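Side-chain contact in isomaltose glucohydrolase (Kribbella flavida, PDB 5Z3E), which hydrolyses the alpha-1,6-glucosidic linkage of isomaltose from its non-reducing end, releasing beta-D-glucose and D-glucose: residues A42-A47 / D350-A355. The protein carries 1 engineered substitution. Residues are numbered along the deposited sequence; the frame is centred on the assembly and turned at random.
Engineered in segment 350-355: A355 (natural residue Glu).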
loop_
_atom_site.group_PDB
_atom_site.type_symbol
_atom_site.label_atom_id
_atom_site.label_comp_id
_atom_site.label_asym_id
_atom_site.label_seq_id
_atom_site.Cartn_x
_atom_site.Cartn_y
_atom_site.Cartn_z
ATOM N N ALA A 42 -0.304 5.980 -19.072
ATOM C CA ALA A 42 0.487 4.826 -18.633
ATOM C C ALA A 42 1.959 5.038 -18.957
ATOM O O ALA A 42 2.828 4.797 -18.113
ATOM C CB ALA A 42 -0.041 3.542 -19.246
ATOM N N ARG A 43 2.269 5.459 -20.181
ATOM C CA ARG A 43 3.653 5.709 -20.566
ATOM C C ARG A 43 4.253 6.765 -19.661
ATOM O O ARG A 43 5.364 6.617 -19.157
ATOM C CB ARG A 43 3.694 6.159 -22.060
ATOM C CG ARG A 43 5.041 6.321 -22.565
ATOM C CD ARG A 43 5.086 7.349 -23.706
ATOM N NE ARG A 43 4.705 8.702 -23.261
ATOM C CZ ARG A 43 5.412 9.473 -22.415
ATOM N NH1 ARG A 43 6.595 9.108 -21.964
ATOM N NH2 ARG A 43 4.927 10.649 -22.051
ATOM N N HIS A 44 3.528 7.863 -19.437
ATOM C CA HIS A 44 4.012 8.913 -18.574
ATOM C C HIS A 44 4.207 8.419 -17.147
ATOM O O HIS A 44 5.160 8.822 -16.485
ATOM C CB HIS A 44 3.058 10.118 -18.590
ATOM C CG HIS A 44 3.439 11.191 -17.636
ATOM N ND1 HIS A 44 4.544 12.009 -17.829
ATOM C CD2 HIS A 44 2.923 11.539 -16.434
ATOM C CE1 HIS A 44 4.667 12.817 -16.796
ATOM N NE2 HIS A 44 3.697 12.564 -15.943
ATOM N N SER A 45 3.310 7.561 -16.668
ATOM C CA SER A 45 3.439 7.020 -15.326
ATOM C C SER A 45 4.741 6.252 -15.170
ATOM O O SER A 45 5.451 6.396 -14.169
ATOM C CB SER A 45 2.254 6.122 -14.998
ATOM O OG SER A 45 1.049 6.870 -14.829
ATOM N N HIS A 46 5.047 5.378 -16.120
ATOM C CA HIS A 46 6.317 4.680 -16.084
ATOM C C HIS A 46 7.481 5.654 -16.106
ATOM O O HIS A 46 8.458 5.512 -15.352
ATOM C CB HIS A 46 6.412 3.701 -17.241
ATOM C CG HIS A 46 7.793 3.152 -17.414
ATOM N ND1 HIS A 46 8.670 3.644 -18.325
ATOM C CD2 HIS A 46 8.454 2.169 -16.755
ATOM C CE1 HIS A 46 9.817 2.999 -18.206
ATOM N NE2 HIS A 46 9.712 2.088 -17.273
ATOM N N ALA A 47 7.416 6.678 -16.965
ATOM C CA ALA A 47 8.500 7.620 -17.099
ATOM C C ALA A 47 8.723 8.420 -15.833
ATOM O O ALA A 47 9.868 8.615 -15.424
ATOM C CB ALA A 47 8.253 8.552 -18.293
ATOM N N ASP A 350 0.927 18.110 -17.395
ATOM C CA ASP A 350 2.147 17.298 -17.667
ATOM C C ASP A 350 1.862 15.796 -17.569
ATOM O O ASP A 350 2.761 14.984 -17.840
ATOM C CB ASP A 350 3.263 17.657 -16.668
ATOM C CG ASP A 350 3.817 19.044 -16.865
ATOM O OD1 ASP A 350 3.786 19.561 -18.000
ATOM O OD2 ASP A 350 4.211 19.688 -15.862
ATOM N N GLY A 351 0.653 15.410 -17.182
ATOM C CA GLY A 351 0.293 13.993 -16.947
ATOM C C GLY A 351 0.485 13.557 -15.535
ATOM O O GLY A 351 0.236 12.396 -15.212
ATOM N N ASP A 352 0.933 14.469 -14.663
ATOM C CA ASP A 352 1.210 14.056 -13.281
ATOM C C ASP A 352 -0.075 13.907 -12.490
ATOM O O ASP A 352 -1.031 14.696 -12.632
ATOM C CB ASP A 352 2.104 15.095 -12.593
ATOM C CG ASP A 352 3.512 15.134 -13.112
ATOM O OD1 ASP A 352 3.944 14.184 -13.791
ATOM O OD2 ASP A 352 4.202 16.103 -12.778
ATOM N N LEU A 353 -0.085 12.903 -11.607
ATOM C CA LEU A 353 -1.233 12.607 -10.779
ATOM C C LEU A 353 -0.972 13.043 -9.356
ATOM O O LEU A 353 0.058 12.658 -8.760
ATOM C CB LEU A 353 -1.556 11.104 -10.787
ATOM C CG LEU A 353 -2.119 10.567 -12.096
ATOM C CD1 LEU A 353 -2.073 9.057 -12.092
ATOM C CD2 LEU A 353 -3.532 11.056 -12.328
ATOM N N PRO A 354 -1.860 13.830 -8.779
ATOM C CA PRO A 354 -1.714 14.257 -7.391
ATOM C C PRO A 354 -2.041 13.117 -6.430
ATOM O O PRO A 354 -2.647 12.103 -6.814
ATOM C CB PRO A 354 -2.746 15.360 -7.238
ATOM C CG PRO A 354 -3.760 14.978 -8.187
ATOM C CD PRO A 354 -3.097 14.344 -9.379
ATOM N N ALA A 355 -1.706 13.329 -5.158
ATOM C CA ALA A 355 -2.184 12.414 -4.125
ATOM C C ALA A 355 -3.717 12.418 -4.046
ATOM O O ALA A 355 -4.363 11.387 -3.923
ATOM C CB ALA A 355 -1.599 12.777 -2.784
#
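H44 of helix 32-52 reaches across to the loop 350-355 and gives its NE2 hydrogen to D352 OD1, a His-carboxylate hydrogen bond of 2.7 Å. The acceptor lies in the imidazole plane, and the N-H...O angle is 155°. On the acid side the approach is less regular: OD1 is met from its anti side, with the donor 24° out of the carboxylate plane. Two main-chain carbonyls of the loop also approach the ring. D350 O sits over one face, offset toward the rim and 3.1 Å from H44 CE1, while G351 O comes in obliquely to lie 3.1 Å from H44 CD2. With its CG anti to the backbone N (chi1 175°), the histidine projects from the helix toward the loop. G351, at a positive phi, turns the chain so that its backbone passes close to the imidazole, G351 C lying 3.3 Å from H44 CD2. In the second shell, D348 OD1 accepts hydrogen bonds from the backbone N of both D350 and D352, which probably helps to hold the turn from which the D352 carboxylate extends. H44 ND1 and R43 NH2 both hydrogen-bond to O5 of a bound citrate, probably from the crystallisation liquor. The D352 carboxylate at NE2 and the carbonyl oxygens near the ring would tend to favour a positively charged imidazole, to which the citrate at ND1 may contribute in this crystal.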